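Side-chain contacts in CLIP-associating protein (Drosophila melanogaster, PDB 4G3A), which tracks microtubule plus ends and stabilises dynamic microtubules, and is required for mitotic spindle formation, kinetochore attachment and tubulin incorporation during poleward flux: residues E29-V32 with T33-D37; D201-R204 with P205-R209. All coordinates share one frame; numbering follows the deposited sequence.

In the fold
Both contacts are local, each made within a few turns of backbone, and they sit near the two ends of the N-terminal TOG-like domain of this CLASP-family protein. Contact 1 comes first along the chain, in the last turns of helix 21-36; contact 2 follows far downstream, at the end of the third HEAT repeat, in the short helix 203-208. Their centres are 48 Å apart, on opposite sides of the chain's centre, and their nearest atoms are about 38 Å from each other, so neither touches the other. Between them runs the all-helical HEAT array, and after contact 2 only helix 215-229 remains to complete the domain.

Contact 1 (E29-V32 with T33-D37); sequences EDLV and TFLSD
Thr33 and Ser36 each turn a hydroxyl back onto a carbonyl one turn earlier, doubling a bond that the helix already makes. Thr33 OG1 donates to Glu29 O at 3.1 Å, while Thr33 N reaches the same oxygen from the opposite face of the carbonyl plane, at 3.0 Å. The same i to i-4 spacing recurs where Ser36 OG, held beside its own backbone N by a chi1 of -64°, bonds Val32 O at 2.7 Å from well above the carbonyl plane. Ser36 N meets that oxygen nearly end-on, though the angle at the hydrogen is only 136°. The Val32 CG1 methyl lies beside the Ser36 hydroxyl, 3.8 Å from OG.

The remaining backbone bonds, Phe34 N to Asp30 O and Leu35 N to Leu31 O, are those of a regular alpha-helix. This is the C-terminal part of helix 21-36 in the TOG-like domain, and Asp37 is the first residue to leave helical geometry.

Apolar contact follows the buried side, where Leu31 and Leu35 lie side by side and point the same way. Leu31 also packs on Leu54 and Trp57 of helix 47-58, whereas Leu35 touches Leu76 of helix 63-80 and Leu9 of helix 9-18.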
loop_
_atom_site.group_PDB
_atom_site.type_symbol
_atom_site.label_atom_id
_atom_site.label_comp_id
_atom_site.label_asym_id
_atom_site.label_seq_id
_atom_site.Cartn_x
_atom_site.Cartn_y
_atom_site.Cartn_z
ATOM N N GLU A 29 12.264 17.074 4.597
ATOM C CA GLU A 29 12.718 16.395 5.803
ATOM C C GLU A 29 12.142 17.062 7.047
ATOM O O GLU A 29 11.709 16.390 7.980
ATOM C CB GLU A 29 14.245 16.373 5.869
ATOM C CG GLU A 29 14.808 15.324 6.820
ATOM C CD GLU A 29 16.288 15.516 7.093
ATOM O OE1 GLU A 29 16.945 16.255 6.328
ATOM O OE2 GLU A 29 16.793 14.932 8.076
ATOM N N ASP A 30 12.130 18.390 7.055
ATOM C CA ASP A 30 11.643 19.129 8.213
ATOM C C ASP A 30 10.137 19.009 8.380
ATOM O O ASP A 30 9.643 18.894 9.500
ATOM C CB ASP A 30 12.053 20.595 8.124
ATOM C CG ASP A 30 13.549 20.785 8.242
ATOM O OD1 ASP A 30 14.204 19.922 8.871
ATOM O OD2 ASP A 30 14.067 21.794 7.709
ATOM N N LEU A 31 9.412 19.039 7.265
ATOM C CA LEU A 31 7.966 18.828 7.286
ATOM C C LEU A 31 7.646 17.516 8.003
ATOM O O LEU A 31 6.844 17.485 8.939
ATOM C CB LEU A 31 7.401 18.814 5.859
ATOM C CG LEU A 31 5.904 19.083 5.622
ATOM C CD1 LEU A 31 5.476 18.629 4.236
ATOM C CD2 LEU A 31 5.080 18.382 6.632
ATOM N N VAL A 32 8.276 16.431 7.566
ATOM C CA VAL A 32 8.064 15.135 8.209
ATOM C C VAL A 32 8.405 15.185 9.708
ATOM O O VAL A 32 7.627 14.740 10.551
ATOM C CB VAL A 32 8.861 14.014 7.514
ATOM C CG1 VAL A 32 8.719 12.716 8.287
ATOM C CG2 VAL A 32 8.382 13.837 6.080
ATOM N N THR A 33 9.563 15.749 10.037
ATOM C CA THR A 33 9.948 15.909 11.434
ATOM C C THR A 33 8.877 16.659 12.215
ATOM O O THR A 33 8.496 16.257 13.314
ATOM C CB THR A 33 11.275 16.663 11.564
ATOM O OG1 THR A 33 12.331 15.862 11.020
ATOM C CG2 THR A 33 11.574 16.968 13.026
ATOM N N PHE A 34 8.390 17.747 11.634
ATOM C CA PHE A 34 7.381 18.580 12.274
ATOM C C PHE A 34 6.118 17.784 12.577
ATOM O O PHE A 34 5.639 17.771 13.708
ATOM C CB PHE A 34 7.043 19.774 11.374
ATOM C CG PHE A 34 5.995 20.686 11.945
ATOM C CD1 PHE A 34 6.360 21.799 12.691
ATOM C CD2 PHE A 34 4.647 20.436 11.735
ATOM C CE1 PHE A 34 5.398 22.647 13.222
ATOM C CE2 PHE A 34 3.678 21.276 12.262
ATOM C CZ PHE A 34 4.056 22.388 13.001
ATOM N N LEU A 35 5.579 17.122 11.554
ATOM C CA LEU A 35 4.345 16.353 11.692
ATOM C C LEU A 35 4.511 15.144 12.608
ATOM O O LEU A 35 3.536 14.657 13.188
ATOM C CB LEU A 35 3.857 15.884 10.315
ATOM C CG LEU A 35 3.435 16.982 9.338
ATOM C CD1 LEU A 35 3.047 16.371 8.009
ATOM C CD2 LEU A 35 2.288 17.797 9.898
ATOM N N SER A 36 5.739 14.643 12.727
ATOM C CA SER A 36 5.984 13.451 13.536
ATOM C C SER A 36 5.879 13.734 15.036
ATOM O O SER A 36 5.521 12.859 15.825
ATOM C CB SER A 36 7.349 12.854 13.205
ATOM O OG SER A 36 7.383 12.409 11.858
ATOM N N ASP A 37 6.189 14.965 15.419
ATOM C CA ASP A 37 6.188 15.356 16.823
ATOM C C ASP A 37 4.777 15.760 17.262
ATOM O O ASP A 37 4.256 16.784 16.829
ATOM C CB ASP A 37 7.167 16.517 17.019
ATOM C CG ASP A 37 7.409 16.850 18.479
ATOM O OD1 ASP A 37 6.625 16.393 19.336
ATOM O OD2 ASP A 37 8.382 17.578 18.767
#

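Contact 2 (D201-R204 with P205-R209); sequences DRLR and PDLRR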
loop_
_atom_site.group_PDB
_atom_site.type_symbol
_atom_site.label_atom_id
_atom_site.label_comp_id
_atom_site.label_asym_id
_atom_site.label_seq_id
_atom_site.Cartn_x
_atom_site.Cartn_y
_atom_site.Cartn_z
ATOM N N ASP A 201 -8.275 -25.759 5.352
ATOM C CA ASP A 201 -8.348 -26.768 4.300
ATOM C C ASP A 201 -9.482 -26.580 3.294
ATOM O O ASP A 201 -9.460 -27.192 2.227
ATOM C CB ASP A 201 -8.396 -28.172 4.907
ATOM C CG ASP A 201 -7.108 -28.541 5.613
ATOM O OD1 ASP A 201 -6.035 -28.507 4.964
ATOM O OD2 ASP A 201 -7.173 -28.870 6.818
ATOM N N ARG A 202 -10.457 -25.734 3.621
ATOM C CA ARG A 202 -11.558 -25.450 2.704
ATOM C C ARG A 202 -11.034 -24.776 1.437
ATOM O O ARG A 202 -11.745 -24.687 0.432
ATOM C CB ARG A 202 -12.616 -24.559 3.359
ATOM C CG ARG A 202 -12.302 -23.073 3.275
ATOM C CD ARG A 202 -13.544 -22.211 3.471
ATOM N NE ARG A 202 -13.885 -22.035 4.881
ATOM C CZ ARG A 202 -14.940 -21.352 5.317
ATOM N NH1 ARG A 202 -15.769 -20.779 4.452
ATOM N NH2 ARG A 202 -15.171 -21.245 6.620
ATOM N N LEU A 203 -9.793 -24.297 1.488
ATOM C CA LEU A 203 -9.182 -23.638 0.334
ATOM C C LEU A 203 -8.878 -24.658 -0.762
ATOM O O LEU A 203 -8.893 -24.327 -1.948
ATOM C CB LEU A 203 -7.903 -22.905 0.751
ATOM C CG LEU A 203 -7.130 -22.191 -0.363
ATOM C CD1 LEU A 203 -8.005 -21.154 -1.031
ATOM C CD2 LEU A 203 -5.861 -21.543 0.168
ATOM N N ARG A 204 -8.635 -25.912 -0.359
ATOM C CA ARG A 204 -8.218 -26.955 -1.298
ATOM C C ARG A 204 -9.259 -27.262 -2.385
ATOM O O ARG A 204 -8.931 -27.237 -3.575
ATOM C CB ARG A 204 -7.776 -28.225 -0.540
ATOM C CG ARG A 204 -6.997 -27.905 0.741
ATOM C CD ARG A 204 -6.596 -29.150 1.559
ATOM N NE ARG A 204 -5.325 -29.667 1.077
ATOM C CZ ARG A 204 -4.201 -29.695 1.780
ATOM N NH1 ARG A 204 -4.176 -29.271 3.028
ATOM N NH2 ARG A 204 -3.101 -30.177 1.225
ATOM N N PRO A 205 -10.510 -27.557 -1.992
ATOM C CA PRO A 205 -11.552 -27.780 -3.008
ATOM C C PRO A 205 -11.947 -26.490 -3.733
ATOM O O PRO A 205 -12.432 -26.541 -4.861
ATOM C CB PRO A 205 -12.729 -28.322 -2.188
ATOM C CG PRO A 205 -12.471 -27.828 -0.786
ATOM C CD PRO A 205 -10.987 -27.881 -0.637
ATOM N N ASP A 206 -11.749 -25.344 -3.087
ATOM C CA ASP A 206 -11.959 -24.060 -3.742
ATOM C C ASP A 206 -11.045 -23.939 -4.947
ATOM O O ASP A 206 -11.461 -23.502 -6.019
ATOM C CB ASP A 206 -11.634 -22.914 -2.784
ATOM C CG ASP A 206 -12.802 -22.532 -1.900
ATOM O OD1 ASP A 206 -13.914 -23.066 -2.110
ATOM O OD2 ASP A 206 -12.601 -21.688 -1.000
ATOM N N LEU A 207 -9.781 -24.292 -4.753
ATOM C CA LEU A 207 -8.815 -24.216 -5.834
ATOM C C LEU A 207 -9.080 -25.320 -6.841
ATOM O O LEU A 207 -8.822 -25.163 -8.029
ATOM C CB LEU A 207 -7.381 -24.292 -5.306
ATOM C CG LEU A 207 -6.975 -23.198 -4.320
ATOM C CD1 LEU A 207 -5.685 -23.598 -3.604
ATOM C CD2 LEU A 207 -6.827 -21.837 -5.023
ATOM N N ARG A 208 -9.608 -26.443 -6.377
ATOM C CA ARG A 208 -9.804 -27.552 -7.298
ATOM C C ARG A 208 -10.874 -27.229 -8.346
ATOM O O ARG A 208 -10.839 -27.760 -9.454
ATOM C CB ARG A 208 -10.143 -28.836 -6.544
ATOM C CG ARG A 208 -9.855 -30.086 -7.353
ATOM C CD ARG A 208 -10.296 -31.307 -6.604
ATOM N NE ARG A 208 -10.244 -32.505 -7.433
ATOM C CZ ARG A 208 -9.342 -33.473 -7.294
ATOM N NH1 ARG A 208 -8.403 -33.378 -6.358
ATOM N NH2 ARG A 208 -9.383 -34.534 -8.089
ATOM N N ARG A 209 -11.810 -26.350 -7.991
ATOM C CA ARG A 209 -12.841 -25.879 -8.922
ATOM C C ARG A 209 -12.298 -24.788 -9.857
ATOM O O ARG A 209 -12.919 -24.439 -10.858
ATOM C CB ARG A 209 -14.048 -25.332 -8.151
ATOM C CG ARG A 209 -13.825 -23.918 -7.621
ATOM C CD ARG A 209 -14.986 -23.380 -6.781
ATOM N NE ARG A 209 -16.124 -22.950 -7.592
ATOM C CZ ARG A 209 -16.106 -21.921 -8.436
ATOM N NH1 ARG A 209 -14.999 -21.208 -8.604
ATOM N NH2 ARG A 209 -17.196 -21.608 -9.123
#
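Leu203 carries its CG opposite the backbone N (chi1 179°), whereas Leu207 swings CG back beside its own N (chi1 -60°), and these two choices bring the leucines together one turn apart. Their side chains cross at a slant, with Leu203 CG 3.8 Å from Leu207 CD1 and the Leu203 CD1 methyl close to Leu207 CG. Both are buried: each rests on Phe225 of helix 215-229, and Leu207 reaches further, to Ile170 and Cys174 of helix 170-175.

The same turn is tied through the backbone. Leu207 N donates to Leu203 O at 2.9 Å, and Arg208 N to Arg204 O over a more bent path, 136° at the hydrogen. Pro205, near the start of the helix, has no N-H; its CD lies 3.3 Å from Asp201 O, the carbonyl four residues back, which accepts from Arg204 N. This short helix follows a 3-10 turn that overlaps the end of the third HEAT repeat of the TOG-like domain, and its side chains touch helices 170-175, 182-199 and 215-229.

On the polar side, Arg204 bends at chi3 and directs NH1 to Asp201 OD1 at 2.8 Å. The carboxylate oxygen is met nearly along its C-O axis and lies close to the guanidinium plane, at the group's edge. Salt bridges from NE to Glu222 and from NH2 to Asp226 give the same guanidinium acidic partners on helix 215-229, which should fix its rotation. Asp201 is shared likewise: Tyr196 OH hydrogen-bonds OD1, and Lys229 pairs with OD2.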